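PDB 7BYS: galactan 1,3-beta-galactosidase from Phanerochaete chrysosporium, which probably hydrolyses the beta-1,3-linked galactan backbone of arabinogalactan from its chain end, and carries a carbohydrate-binding module beside its catalytic domain. Local coordinates for residues H20-L25 and Q242-L247; K129-D134 and L152-D157; S135-I140 and T185-G190; Q160-S165 and S179-A184; E197-A202 and N213-A218. One frame throughout, in Å; residues are numbered along the deposited sequence.

Contact 1 of 5, residues H20-L25 and Q242-L247; sequences HGAGIL and QNAFDL
The first and last blades of the five-bladed beta-propeller of glycoside hydrolase family 43 close on each other where Ala22 and Ile24 meet Ala244, Phe245 and Leu247. Strands 22-25 and 242-247 run parallel within 5°, their axes 5.6 Å apart at the closest, yet no hydrogen bond joins them. Ala22 O and Ala244 O, two acceptors, lie 3.3 Å apart without a bond, and Ala22 O is satisfied by Lys84 NZ of the second blade. Phe245 fills the seam. With CG anti to the backbone N (chi1 -158°), its ring slides under the chain at Ile24, whose N lies 3.6 Å above the ring plane, over the centre. The Ile24 side chain continues across the same ring: CB makes a CH-pi contact 4.1 Å from the centroid, and CG1 approaches Phe245 CD2 to 3.7 Å. The other branch, CG2, meets Leu247 CD1 at 3.8 Å, the two side chains crossing at about a right angle. Ala244 and Phe245 both face Met256, forming a classic beta bulge, and beside it Asn243 ND2 donates in its amide plane to the syn lone pair of Asp246 OD2 (3.1 Å). The same strand begins at Gln242, a galactose-binding residue. Parallel innermost strands of adjacent blades, packed by side chains without backbone bonds, are characteristic of the beta-propeller; here they join the first blade to the fifth.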
# COMPACT_ATOMS: atom_id res chain seq x y z
N HIS A 20 -4.51 -7.36 -2.19
CA HIS A 20 -4.24 -6.05 -2.78
C HIS A 20 -5.53 -5.23 -2.87
O HIS A 20 -6.63 -5.77 -2.90
CB HIS A 20 -3.60 -6.27 -4.15
CG HIS A 20 -2.52 -7.32 -4.13
ND1 HIS A 20 -1.22 -7.03 -3.80
CD2 HIS A 20 -2.57 -8.65 -4.35
CE1 HIS A 20 -0.50 -8.14 -3.83
NE2 HIS A 20 -1.30 -9.14 -4.18
N GLY A 21 -5.38 -3.91 -2.88
CA GLY A 21 -6.57 -3.07 -2.87
C GLY A 21 -7.34 -3.18 -1.57
O GLY A 21 -8.59 -3.25 -1.59
N ALA A 22 -6.63 -3.15 -0.44
CA ALA A 22 -7.15 -3.53 0.88
C ALA A 22 -8.48 -2.87 1.23
O ALA A 22 -8.68 -1.67 1.01
CB ALA A 22 -6.14 -3.09 1.95
N GLY A 23 -9.35 -3.65 1.85
CA GLY A 23 -10.45 -3.14 2.64
C GLY A 23 -10.38 -3.76 4.03
O GLY A 23 -10.23 -4.98 4.16
N ILE A 24 -10.45 -2.94 5.07
CA ILE A 24 -10.38 -3.41 6.45
C ILE A 24 -11.75 -3.30 7.10
O ILE A 24 -12.49 -2.34 6.86
CB ILE A 24 -9.33 -2.63 7.28
CG1 ILE A 24 -7.99 -2.60 6.55
CG2 ILE A 24 -9.19 -3.25 8.67
CD1 ILE A 24 -7.30 -3.97 6.43
N LEU A 25 -12.08 -4.29 7.92
CA LEU A 25 -13.31 -4.32 8.71
C LEU A 25 -12.93 -4.72 10.13
O LEU A 25 -12.13 -5.63 10.33
CB LEU A 25 -14.29 -5.37 8.14
CG LEU A 25 -15.47 -5.84 9.00
CD1 LEU A 25 -16.56 -4.79 9.10
CD2 LEU A 25 -16.04 -7.15 8.46
N GLN A 242 0.27 3.59 -3.80
CA GLN A 242 -1.03 4.17 -4.12
C GLN A 242 -1.99 3.80 -3.00
O GLN A 242 -2.03 2.64 -2.58
CB GLN A 242 -1.57 3.63 -5.44
CG GLN A 242 -2.87 4.30 -5.87
CD GLN A 242 -3.43 3.75 -7.15
OE1 GLN A 242 -3.24 2.58 -7.47
NE2 GLN A 242 -4.11 4.60 -7.92
N ASN A 243 -2.76 4.78 -2.53
CA ASN A 243 -3.68 4.58 -1.42
C ASN A 243 -4.59 3.38 -1.66
O ASN A 243 -5.04 3.14 -2.79
CB ASN A 243 -4.54 5.83 -1.26
CG ASN A 243 -5.30 5.84 0.05
OD1 ASN A 243 -4.72 5.61 1.10
ND2 ASN A 243 -6.59 6.11 -0.01
N ALA A 244 -4.88 2.65 -0.58
CA ALA A 244 -5.83 1.54 -0.60
C ALA A 244 -6.84 1.66 0.54
O ALA A 244 -8.05 1.53 0.32
CB ALA A 244 -5.13 0.19 -0.51
N PHE A 245 -6.37 1.94 1.75
CA PHE A 245 -7.26 2.03 2.90
C PHE A 245 -6.60 2.88 3.97
O PHE A 245 -5.38 2.81 4.16
CB PHE A 245 -7.60 0.64 3.49
CG PHE A 245 -8.87 0.64 4.29
CD1 PHE A 245 -10.11 0.49 3.67
CD2 PHE A 245 -8.84 0.84 5.67
CE1 PHE A 245 -11.29 0.52 4.41
CE2 PHE A 245 -10.01 0.88 6.41
CZ PHE A 245 -11.23 0.71 5.78
N ASP A 246 -7.41 3.67 4.67
CA ASP A 246 -6.91 4.60 5.68
C ASP A 246 -7.61 4.26 6.98
O ASP A 246 -8.80 4.56 7.15
CB ASP A 246 -7.15 6.02 5.20
CG ASP A 246 -6.66 6.20 3.79
OD1 ASP A 246 -5.43 6.02 3.58
OD2 ASP A 246 -7.50 6.44 2.89
N LEU A 247 -6.89 3.59 7.89
CA LEU A 247 -7.49 3.01 9.09
C LEU A 247 -7.29 3.96 10.26
O LEU A 247 -6.17 4.41 10.50
CB LEU A 247 -6.81 1.68 9.40
CG LEU A 247 -7.49 0.90 10.52
CD1 LEU A 247 -8.79 0.28 10.05
CD2 LEU A 247 -6.56 -0.18 11.06

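Contact 2 of 5, residues K129-D134 and L152-D157; sequences KPLGAD and LLYASD
The loop 129-134 approaches the strand 152-156 at a slant: CA atoms of Pro130 and Leu152 are 9.0 Å apart, whereas those of Asp134 and Ser156 close to 4.7 Å. Bonds from Gly132 N to Lys129 O and Ala133 N to Pro130 O curl the loop. At the narrow end Ser156 OG donates to Asp134 O (2.7 Å), in the carbonyl plane on a lone pair; chi1 of -170° swings the hydroxyl from its own N across to the loop. The same carbonyl oxygen lies at the edge of the Tyr154 ring, 3.6 Å from CD2. At the wide end Pro130 CG rests against both Tyr154 CE2 (3.7 Å) and Leu152 CD2 (3.9 Å). A water spans Pro130 O and Tyr154 OH, which also pairs with Ser165 OG, while a second water links Asp134 N to Asp157 OD1, whose OD2 is held by Asn161 ND2 and Lys163 NZ. Asp134 ties the loop through its carboxylate: OD1 forms a salt bridge to Lys129 NZ (2.8 Å), and OD2 takes Arg136 and the Asn158 N-H. An alanine at Asp134 could keep the carbonyl bond to Ser156, but would probably leave Lys129 and Arg136 without this acidic mate and the loop less firmly closed. Such a folded connection, leaving the outer strand of one blade and packing on the second of the next, is a blade-to-blade linker of a beta-propeller.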
# COMPACT_ATOMS: atom_id res chain seq x y z
N LYS A 129 -24.17 0.59 -12.47
CA LYS A 129 -23.61 1.94 -12.47
C LYS A 129 -24.35 2.79 -11.45
O LYS A 129 -25.57 2.95 -11.57
CB LYS A 129 -23.75 2.58 -13.83
CG LYS A 129 -22.79 2.05 -14.89
CD LYS A 129 -22.85 2.94 -16.13
CE LYS A 129 -21.78 2.58 -17.15
NZ LYS A 129 -20.42 2.92 -16.66
N PRO A 130 -23.66 3.36 -10.46
CA PRO A 130 -24.35 4.16 -9.43
C PRO A 130 -24.95 5.44 -10.01
O PRO A 130 -24.25 6.24 -10.64
CB PRO A 130 -23.24 4.48 -8.42
CG PRO A 130 -21.98 4.32 -9.18
CD PRO A 130 -22.22 3.25 -10.20
N LEU A 131 -26.25 5.61 -9.78
CA LEU A 131 -27.04 6.68 -10.41
C LEU A 131 -26.87 6.73 -11.92
O LEU A 131 -27.05 7.78 -12.55
CB LEU A 131 -26.79 8.05 -9.76
CG LEU A 131 -26.91 8.04 -8.23
CD1 LEU A 131 -26.46 9.35 -7.66
CD2 LEU A 131 -28.34 7.72 -7.78
N GLY A 132 -26.49 5.60 -12.52
CA GLY A 132 -26.30 5.50 -13.94
C GLY A 132 -24.98 6.03 -14.47
O GLY A 132 -24.77 6.01 -15.68
N ALA A 133 -24.09 6.49 -13.60
CA ALA A 133 -22.81 7.06 -14.01
C ALA A 133 -21.68 6.07 -13.74
O ALA A 133 -21.85 5.08 -13.04
CB ALA A 133 -22.55 8.38 -13.27
N ASP A 134 -20.53 6.36 -14.34
CA ASP A 134 -19.35 5.52 -14.17
C ASP A 134 -18.94 5.44 -12.71
O ASP A 134 -19.02 6.42 -11.95
CB ASP A 134 -18.16 6.14 -14.90
CG ASP A 134 -18.25 6.03 -16.40
OD1 ASP A 134 -19.21 5.42 -16.92
OD2 ASP A 134 -17.33 6.57 -17.07
N LEU A 152 -20.55 5.77 -0.83
CA LEU A 152 -19.65 5.36 -1.90
C LEU A 152 -18.77 6.55 -2.29
O LEU A 152 -19.28 7.65 -2.55
CB LEU A 152 -20.46 4.88 -3.12
CG LEU A 152 -19.62 4.41 -4.30
CD1 LEU A 152 -18.92 3.12 -3.94
CD2 LEU A 152 -20.48 4.23 -5.56
N LEU A 153 -17.47 6.32 -2.34
CA LEU A 153 -16.49 7.29 -2.81
C LEU A 153 -15.96 6.75 -4.13
O LEU A 153 -15.53 5.60 -4.18
CB LEU A 153 -15.32 7.37 -1.82
CG LEU A 153 -15.64 7.29 -0.32
CD1 LEU A 153 -14.35 7.42 0.49
CD2 LEU A 153 -16.67 8.35 0.12
N TYR A 154 -16.02 7.54 -5.21
CA TYR A 154 -15.76 6.91 -6.50
C TYR A 154 -15.28 7.87 -7.58
O TYR A 154 -15.76 9.00 -7.68
CB TYR A 154 -16.96 6.11 -7.02
CG TYR A 154 -18.30 6.82 -7.14
CD1 TYR A 154 -18.96 7.33 -6.02
CD2 TYR A 154 -18.95 6.91 -8.37
CE1 TYR A 154 -20.20 7.93 -6.13
CE2 TYR A 154 -20.20 7.50 -8.49
CZ TYR A 154 -20.82 8.01 -7.36
OH TYR A 154 -22.06 8.60 -7.44
N ALA A 155 -14.37 7.37 -8.42
CA ALA A 155 -13.96 8.05 -9.64
C ALA A 155 -15.02 7.81 -10.70
O ALA A 155 -15.33 6.66 -11.05
CB ALA A 155 -12.61 7.49 -10.09
N SER A 156 -15.59 8.89 -11.22
CA SER A 156 -16.73 8.81 -12.11
C SER A 156 -16.41 9.58 -13.39
O SER A 156 -15.35 10.19 -13.53
CB SER A 156 -17.99 9.34 -11.41
OG SER A 156 -19.16 9.07 -12.17
N ASP A 157 -17.34 9.50 -14.35
CA ASP A 157 -17.27 10.25 -15.61
C ASP A 157 -15.89 10.10 -16.28
O ASP A 157 -15.14 11.07 -16.45
CB ASP A 157 -17.69 11.71 -15.42
CG ASP A 157 -19.08 11.84 -14.78
OD1 ASP A 157 -19.97 11.03 -15.11
OD2 ASP A 157 -19.26 12.72 -13.92
O HOH W 1 -23.07 8.69 -9.84
O HOH W 2 -20.22 8.67 -15.98

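Contact 3 of 5, residues S135-I140 and T185-G190; sequences SRDESI and TLEAPG
Asp137 to Ser139 and Glu187 to Gly190 run nearly in the same direction, 12° apart end to end, with the CA atoms of Asp137 and Ala188 5.5 Å from each other. One direct hydrogen bond crosses: Ala188 N donates to Asp137 OD2 (2.9 Å), using the anti lone pair, away from OD1. The Asp137 side chain leans over Glu187, and OD2 comes within 3.1 Å of Glu187 CB. Glu187 places CG between its own N and carbonyl carbon (chi1 66°), then extends, bringing its carboxylate beside that of Asp137 with planes 25° apart and OE1 3.4 Å from OD2. No hydrogen bond links these two oxygens; a water instead donates to Glu187 OE1 and accepts from Asp137 N. Farther along, Pro189 CG packs on Glu138 C at 3.9 Å, and Ser139 CB touches Pro189 O at 3.2 Å. Two waters both donate to Pro189 O, one also donating to Glu138 O and the other accepting from Ser139 OG (2.8 Å). Asp137 is a galactose-binding residue; its OD1 has a long, weak ion pair with Arg82, itself a galactose-binding residue, and Glu187 OE2 accepts a weak hydrogen bond from Gln242 NE2. Exchanging Asp137 for an alanine would probably leave the Ala188 N-H without its acceptor and open a gap beside Glu187. The joint between the third and fourth blades thus combines one direct hydrogen bond and three water bridges with packing of Pro189, and the Ala188 amide of one blade probably helps to orient the sugar-binding carboxylate of the other.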
# COMPACT_ATOMS: atom_id res chain seq x y z
N SER A 135 -18.42 4.28 -12.34
CA SER A 135 -17.68 4.12 -11.10
C SER A 135 -16.52 3.19 -11.39
O SER A 135 -16.72 2.05 -11.83
CB SER A 135 -18.59 3.53 -10.01
OG SER A 135 -17.88 3.36 -8.79
N ARG A 136 -15.30 3.67 -11.13
CA ARG A 136 -14.12 2.83 -11.29
C ARG A 136 -13.47 2.61 -9.92
O ARG A 136 -14.06 1.91 -9.10
CB ARG A 136 -13.19 3.36 -12.39
CG ARG A 136 -13.77 3.10 -13.77
CD ARG A 136 -12.86 3.60 -14.88
NE ARG A 136 -13.40 3.28 -16.20
CZ ARG A 136 -14.30 4.01 -16.84
NH1 ARG A 136 -14.81 5.11 -16.30
NH2 ARG A 136 -14.73 3.63 -18.04
N ASP A 137 -12.32 3.20 -9.62
CA ASP A 137 -11.79 3.07 -8.26
C ASP A 137 -12.84 3.59 -7.28
O ASP A 137 -13.47 4.63 -7.52
CB ASP A 137 -10.55 3.95 -8.08
CG ASP A 137 -9.28 3.31 -8.59
OD1 ASP A 137 -9.33 2.29 -9.29
OD2 ASP A 137 -8.22 3.89 -8.32
N GLU A 138 -13.03 2.87 -6.18
CA GLU A 138 -14.04 3.25 -5.21
C GLU A 138 -13.58 2.89 -3.81
O GLU A 138 -12.65 2.11 -3.62
CB GLU A 138 -15.42 2.62 -5.52
CG GLU A 138 -15.43 1.11 -5.77
CD GLU A 138 -14.90 0.28 -4.60
OE1 GLU A 138 -14.03 -0.57 -4.85
OE2 GLU A 138 -15.34 0.47 -3.44
N SER A 139 -14.27 3.46 -2.83
CA SER A 139 -14.22 2.95 -1.48
C SER A 139 -15.60 3.13 -0.86
O SER A 139 -16.49 3.78 -1.43
CB SER A 139 -13.12 3.64 -0.67
OG SER A 139 -13.02 3.12 0.64
N ILE A 140 -15.77 2.58 0.34
CA ILE A 140 -16.99 2.73 1.13
C ILE A 140 -16.56 3.32 2.46
O ILE A 140 -15.64 2.80 3.10
CB ILE A 140 -17.69 1.37 1.35
CG1 ILE A 140 -18.11 0.74 0.02
CG2 ILE A 140 -18.88 1.52 2.32
CD1 ILE A 140 -19.21 1.49 -0.67
N THR A 185 -9.85 14.36 -11.31
CA THR A 185 -9.06 13.19 -11.72
C THR A 185 -8.47 12.45 -10.52
O THR A 185 -7.27 12.16 -10.45
CB THR A 185 -7.98 13.52 -12.76
OG1 THR A 185 -6.96 14.37 -12.20
CG2 THR A 185 -8.60 14.17 -14.01
N LEU A 186 -9.33 12.14 -9.56
CA LEU A 186 -8.92 11.46 -8.34
C LEU A 186 -9.34 10.00 -8.39
O LEU A 186 -10.42 9.67 -8.89
CB LEU A 186 -9.53 12.12 -7.11
CG LEU A 186 -9.08 13.56 -6.80
CD1 LEU A 186 -9.94 14.17 -5.72
CD2 LEU A 186 -7.60 13.61 -6.43
N GLU A 187 -8.49 9.14 -7.85
CA GLU A 187 -8.87 7.74 -7.69
C GLU A 187 -8.28 7.22 -6.38
O GLU A 187 -7.83 7.99 -5.53
CB GLU A 187 -8.57 6.92 -8.95
CG GLU A 187 -7.09 6.79 -9.26
CD GLU A 187 -6.84 5.96 -10.51
OE1 GLU A 187 -7.81 5.59 -11.21
OE2 GLU A 187 -5.66 5.66 -10.80
N ALA A 188 -8.35 5.90 -6.20
CA ALA A 188 -7.88 5.23 -4.99
C ALA A 188 -8.28 5.95 -3.70
O ALA A 188 -7.43 6.27 -2.85
CB ALA A 188 -6.36 5.04 -5.07
N PRO A 189 -9.57 6.24 -3.51
CA PRO A 189 -9.97 7.05 -2.35
C PRO A 189 -10.08 6.24 -1.07
O PRO A 189 -10.28 5.02 -1.07
CB PRO A 189 -11.37 7.54 -2.75
CG PRO A 189 -11.91 6.41 -3.60
CD PRO A 189 -10.71 5.94 -4.39
N GLY A 190 -9.97 6.96 0.04
CA GLY A 190 -10.45 6.48 1.32
C GLY A 190 -10.72 7.66 2.22
O GLY A 190 -10.13 8.73 2.04
O HOH W 3 -10.53 4.94 -11.28
O HOH W 4 -10.11 3.00 -3.04
O HOH W 5 -10.24 3.16 0.93

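Contact 4 of 5, residues Q160-S165 and S179-A184; sequences QNFKIS and SVMNGA
Asn161 and Asn182 cross with their amide planes 76° apart, Asn182 OD1 resting 3.3 Å from Asn161 CG rather than pairing with the amide. Asn161 OD1 is used elsewhere: it accepts from Gly183 N (2.9 Å, 161° at the hydrogen), because chi1 of -56° lays the amide toward the type II turn Met181-Ala184. Asn161 ND2 goes to Asp157 OD2. Beyond the turn the strands 161-165 and 179-181 pair antiparallel, through bonds between Phe162 and Met181 and between Ile164 and Ser179. On the face bearing these four side chains, Met181 SD stands oblique to the Phe162 ring, 5.5 Å from its centroid, a contact left doubtful by the two conformers modelled for Met181. Ile164 and Ser179 meet at their CB atoms, 4.0 Å apart, and a water connects Ser179 OG to Phe162 O. On the reverse face Lys163 and Val180 lie alongside, pointing the same way, Lys163 CG against Val180 CG2 at 3.9 Å. The extended lysine then carries NZ off to Asp157 and Ser156 of the neighbouring strand and its loop. Next to the pairing, Gln160 and Asn161 both face Ser156, a classic beta bulge. The chemistry is divided: backbone bonds hold the outer hairpin of the third blade, Phe162 and Ile164 turn toward the fourth blade, and an asparagine side chain satisfies a turn N-H at the more exposed end.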
# COMPACT_ATOMS: atom_id res chain seq x y z
N GLN A 160 -12.85 11.52 -14.57
CA GLN A 160 -12.61 12.96 -14.48
C GLN A 160 -13.22 13.60 -13.24
O GLN A 160 -12.64 14.55 -12.71
CB GLN A 160 -13.14 13.67 -15.73
CG GLN A 160 -12.52 13.16 -17.02
CD GLN A 160 -11.00 13.14 -16.94
OE1 GLN A 160 -10.36 14.20 -16.91
NE2 GLN A 160 -10.43 11.94 -16.88
N ASN A 161 -14.35 13.11 -12.75
CA ASN A 161 -15.11 13.76 -11.69
C ASN A 161 -15.20 12.81 -10.51
O ASN A 161 -15.68 11.69 -10.65
CB ASN A 161 -16.52 14.12 -12.17
CG ASN A 161 -16.52 15.00 -13.41
OD1 ASN A 161 -15.59 15.77 -13.64
ND2 ASN A 161 -17.55 14.86 -14.23
N PHE A 162 -14.75 13.28 -9.35
CA PHE A 162 -14.74 12.46 -8.15
C PHE A 162 -16.01 12.70 -7.35
O PHE A 162 -16.35 13.85 -7.05
CB PHE A 162 -13.53 12.77 -7.27
CG PHE A 162 -13.44 11.87 -6.09
CD1 PHE A 162 -13.00 10.57 -6.24
CD2 PHE A 162 -13.86 12.29 -4.84
CE1 PHE A 162 -12.95 9.70 -5.15
CE2 PHE A 162 -13.83 11.44 -3.75
CZ PHE A 162 -13.38 10.15 -3.91
N LYS A 163 -16.68 11.62 -6.96
CA LYS A 163 -17.99 11.71 -6.35
C LYS A 163 -18.04 11.02 -4.99
O LYS A 163 -17.38 9.99 -4.77
CB LYS A 163 -19.05 11.09 -7.25
CG LYS A 163 -19.28 11.91 -8.51
CD LYS A 163 -20.24 11.24 -9.48
CE LYS A 163 -20.39 12.10 -10.73
NZ LYS A 163 -21.03 11.32 -11.84
N ILE A 164 -18.85 11.58 -4.10
CA ILE A 164 -19.24 10.95 -2.86
C ILE A 164 -20.76 10.89 -2.86
O ILE A 164 -21.42 11.91 -3.09
CB ILE A 164 -18.75 11.75 -1.64
CG1 ILE A 164 -17.22 11.85 -1.69
CG2 ILE A 164 -19.23 11.09 -0.36
CD1 ILE A 164 -16.64 12.71 -0.58
N SER A 165 -21.31 9.70 -2.64
CA SER A 165 -22.76 9.55 -2.69
C SER A 165 -23.22 8.65 -1.56
O SER A 165 -22.52 7.71 -1.20
CB SER A 165 -23.19 8.95 -4.03
OG SER A 165 -22.86 9.84 -5.09
N SER A 179 -21.42 14.94 -2.84
CA SER A 179 -20.33 15.82 -3.21
C SER A 179 -19.81 15.41 -4.57
O SER A 179 -19.77 14.22 -4.91
CB SER A 179 -19.18 15.71 -2.19
OG SER A 179 -18.04 16.43 -2.63
N VAL A 180 -19.40 16.39 -5.37
CA VAL A 180 -18.69 16.11 -6.61
C VAL A 180 -17.55 17.11 -6.76
O VAL A 180 -17.74 18.32 -6.56
CB VAL A 180 -19.61 16.11 -7.85
CG1 VAL A 180 -20.31 17.45 -8.05
CG2 VAL A 180 -18.82 15.73 -9.10
N MET A 181 -16.38 16.61 -7.11
CA MET A 181 -15.23 17.45 -7.47
C MET A 181 -15.02 17.26 -8.96
O MET A 181 -14.40 16.28 -9.40
CB MET A 181 -13.99 17.04 -6.68
CG MET A 181 -14.17 17.13 -5.19
SD MET A 181 -12.73 16.41 -4.40
CE MET A 181 -11.63 17.79 -4.44
N ASN A 182 -15.54 18.20 -9.75
CA ASN A 182 -15.46 18.09 -11.20
C ASN A 182 -14.05 18.36 -11.68
O ASN A 182 -13.39 19.30 -11.24
CB ASN A 182 -16.44 19.07 -11.83
CG ASN A 182 -17.87 18.61 -11.72
OD1 ASN A 182 -18.17 17.43 -11.95
ND2 ASN A 182 -18.76 19.52 -11.36
N GLY A 183 -13.58 17.51 -12.60
CA GLY A 183 -12.25 17.67 -13.16
C GLY A 183 -11.11 17.31 -12.24
O GLY A 183 -9.96 17.58 -12.59
N ALA A 184 -11.39 16.69 -11.10
CA ALA A 184 -10.37 16.43 -10.09
C ALA A 184 -9.44 15.27 -10.42
O ALA A 184 -8.34 15.20 -9.85
CB ALA A 184 -11.04 16.20 -8.74
O HOH W 6 -16.24 14.76 -3.95

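Contact 5 of 5, residues E197-A202 and N213-A218; sequences EYFLIA and NKWFSA
Six backbone hydrogen bonds join strands 197-202 and 214-218, two each for the pairs Tyr198-Ala218, Leu200-Phe216 and Ala202-Lys214. The shortest are Leu200 N to Phe216 O and Lys214 N to Ala202 O, both 2.8 Å; Tyr198 N meets Ala218 O almost head-on, with a C=O...N angle of 172°. The ends have outside partners: Asn213 OD1 accepts from Asn243 N, and Lys214 NZ forms a salt bridge with Asp230 OD1. Between the hydrogen-bonded pairs, Phe199 faces Ser217 and Ile201 faces Trp215. Ser217 CB sits over the Phe199 ring, 3.9 Å from its centroid, a CH-pi contact. Phe199 and Trp215 lie side by side with their planes 38° apart, Phe199 CE2 touching Trp215 CZ3 at 3.8 Å, while Ile201 CD1 reaches Trp215 CB at 3.6 Å. On the other face Leu200 CD2 lies 3.7 Å from Phe216 CD1, the side chains running alongside. Leu200 O lies at that ring's edge. Phe199 and Ile201 also bond through their backbones to strand 189-194, and Trp215 to strand 229-230, so main-chain bonding on both flanks sets this hairpin mid-sheet in the fourth blade.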
# COMPACT_ATOMS: atom_id res chain seq x y z
N GLU A 197 -13.77 15.50 12.12
CA GLU A 197 -13.57 16.00 10.77
C GLU A 197 -13.29 14.82 9.85
O GLU A 197 -12.75 13.79 10.28
CB GLU A 197 -12.37 16.96 10.77
CG GLU A 197 -12.05 17.61 9.44
CD GLU A 197 -12.76 18.94 9.25
OE1 GLU A 197 -12.35 19.70 8.34
OE2 GLU A 197 -13.72 19.23 10.01
N TYR A 198 -13.66 14.96 8.58
CA TYR A 198 -13.48 13.91 7.59
C TYR A 198 -12.24 14.19 6.75
O TYR A 198 -12.06 15.31 6.25
CB TYR A 198 -14.69 13.82 6.66
CG TYR A 198 -16.00 13.61 7.37
CD1 TYR A 198 -16.47 12.33 7.65
CD2 TYR A 198 -16.78 14.70 7.77
CE1 TYR A 198 -17.68 12.14 8.31
CE2 TYR A 198 -17.99 14.51 8.42
CZ TYR A 198 -18.43 13.23 8.69
OH TYR A 198 -19.63 13.06 9.34
N PHE A 199 -11.39 13.18 6.58
CA PHE A 199 -10.17 13.32 5.81
C PHE A 199 -10.21 12.33 4.65
O PHE A 199 -10.27 11.11 4.87
CB PHE A 199 -8.93 13.09 6.68
CG PHE A 199 -8.65 14.23 7.60
CD1 PHE A 199 -9.35 14.36 8.78
CD2 PHE A 199 -7.71 15.18 7.25
CE1 PHE A 199 -9.10 15.45 9.63
CE2 PHE A 199 -7.46 16.26 8.09
CZ PHE A 199 -8.16 16.38 9.28
N LEU A 200 -10.16 12.86 3.43
CA LEU A 200 -10.13 12.08 2.21
C LEU A 200 -8.69 11.98 1.74
O LEU A 200 -7.99 12.99 1.66
CB LEU A 200 -10.98 12.77 1.14
CG LEU A 200 -10.88 12.25 -0.30
CD1 LEU A 200 -11.49 10.86 -0.42
CD2 LEU A 200 -11.55 13.20 -1.28
N ILE A 201 -8.24 10.75 1.48
CA ILE A 201 -6.94 10.48 0.86
C ILE A 201 -7.22 9.89 -0.51
O ILE A 201 -8.09 9.04 -0.65
CB ILE A 201 -6.16 9.46 1.70
CG1 ILE A 201 -6.15 9.84 3.18
CG2 ILE A 201 -4.75 9.29 1.13
CD1 ILE A 201 -5.48 11.13 3.46
N ALA A 202 -6.46 10.33 -1.52
CA ALA A 202 -6.70 9.85 -2.88
C ALA A 202 -5.45 10.05 -3.71
O ALA A 202 -4.59 10.88 -3.40
CB ALA A 202 -7.88 10.60 -3.52
N ASN A 213 0.14 11.16 -3.69
CA ASN A 213 -1.22 11.08 -3.17
C ASN A 213 -1.51 12.30 -2.29
O ASN A 213 -0.60 12.94 -1.74
CB ASN A 213 -1.41 9.79 -2.38
CG ASN A 213 -1.63 8.56 -3.27
OD1 ASN A 213 -2.24 7.58 -2.83
ND2 ASN A 213 -1.11 8.58 -4.49
N LYS A 214 -2.80 12.63 -2.17
CA LYS A 214 -3.23 13.90 -1.60
C LYS A 214 -4.25 13.67 -0.49
O LYS A 214 -4.96 12.66 -0.45
CB LYS A 214 -3.90 14.80 -2.66
CG LYS A 214 -3.11 14.98 -3.94
CD LYS A 214 -1.88 15.84 -3.72
CE LYS A 214 -1.14 16.07 -5.03
NZ LYS A 214 0.11 16.85 -4.82
N TRP A 215 -4.34 14.66 0.41
CA TRP A 215 -5.37 14.70 1.44
C TRP A 215 -6.22 15.96 1.29
O TRP A 215 -5.75 17.00 0.79
CB TRP A 215 -4.77 14.61 2.86
CG TRP A 215 -4.05 15.83 3.34
CD1 TRP A 215 -2.71 16.11 3.21
CD2 TRP A 215 -4.61 16.92 4.07
NE1 TRP A 215 -2.42 17.31 3.81
CE2 TRP A 215 -3.57 17.84 4.34
CE3 TRP A 215 -5.91 17.22 4.51
CZ2 TRP A 215 -3.79 19.03 5.03
CZ3 TRP A 215 -6.12 18.40 5.20
CH2 TRP A 215 -5.06 19.29 5.45
N PHE A 216 -7.48 15.83 1.72
CA PHE A 216 -8.49 16.89 1.73
C PHE A 216 -9.28 16.72 3.02
O PHE A 216 -9.44 15.59 3.50
CB PHE A 216 -9.51 16.72 0.58
CG PHE A 216 -8.90 16.36 -0.76
CD1 PHE A 216 -8.41 15.09 -1.01
CD2 PHE A 216 -8.89 17.29 -1.79
CE1 PHE A 216 -7.87 14.77 -2.25
CE2 PHE A 216 -8.36 16.97 -3.05
CZ PHE A 216 -7.85 15.71 -3.27
N SER A 217 -9.78 17.80 3.60
CA SER A 217 -10.61 17.66 4.79
C SER A 217 -11.88 18.50 4.66
O SER A 217 -11.93 19.48 3.90
CB SER A 217 -9.90 18.07 6.09
OG SER A 217 -9.47 19.41 6.02
N ALA A 218 -12.90 18.09 5.41
CA ALA A 218 -14.17 18.79 5.44
C ALA A 218 -14.86 18.49 6.76
O ALA A 218 -14.59 17.46 7.39
CB ALA A 218 -15.06 18.33 4.27
O HOH W 7 -10.83 21.67 5.96

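In the fold
All five contacts lie in the catalytic beta-propeller. Contact 1 joins the first and last blades, so the other four fall between its segments along the chain. Contacts 2, 3 and 4 share the sheet 138-181, the third blade, with centres 9 to 10 Å apart: contact 2 brings in the linker before it, contact 4 pairs its outer strands, and contact 3 sets its inner strand against the fourth blade, to which contact 5 belongs. Contacts 1 and 3, centres 11 Å apart, touch through Asn243 ND2 and Ala188 O, bringing galactose-binding Gln242 and Asp137 to a common central site. Contacts 4 and 5, centres 13 Å apart, touch where Phe162 packs on Leu200.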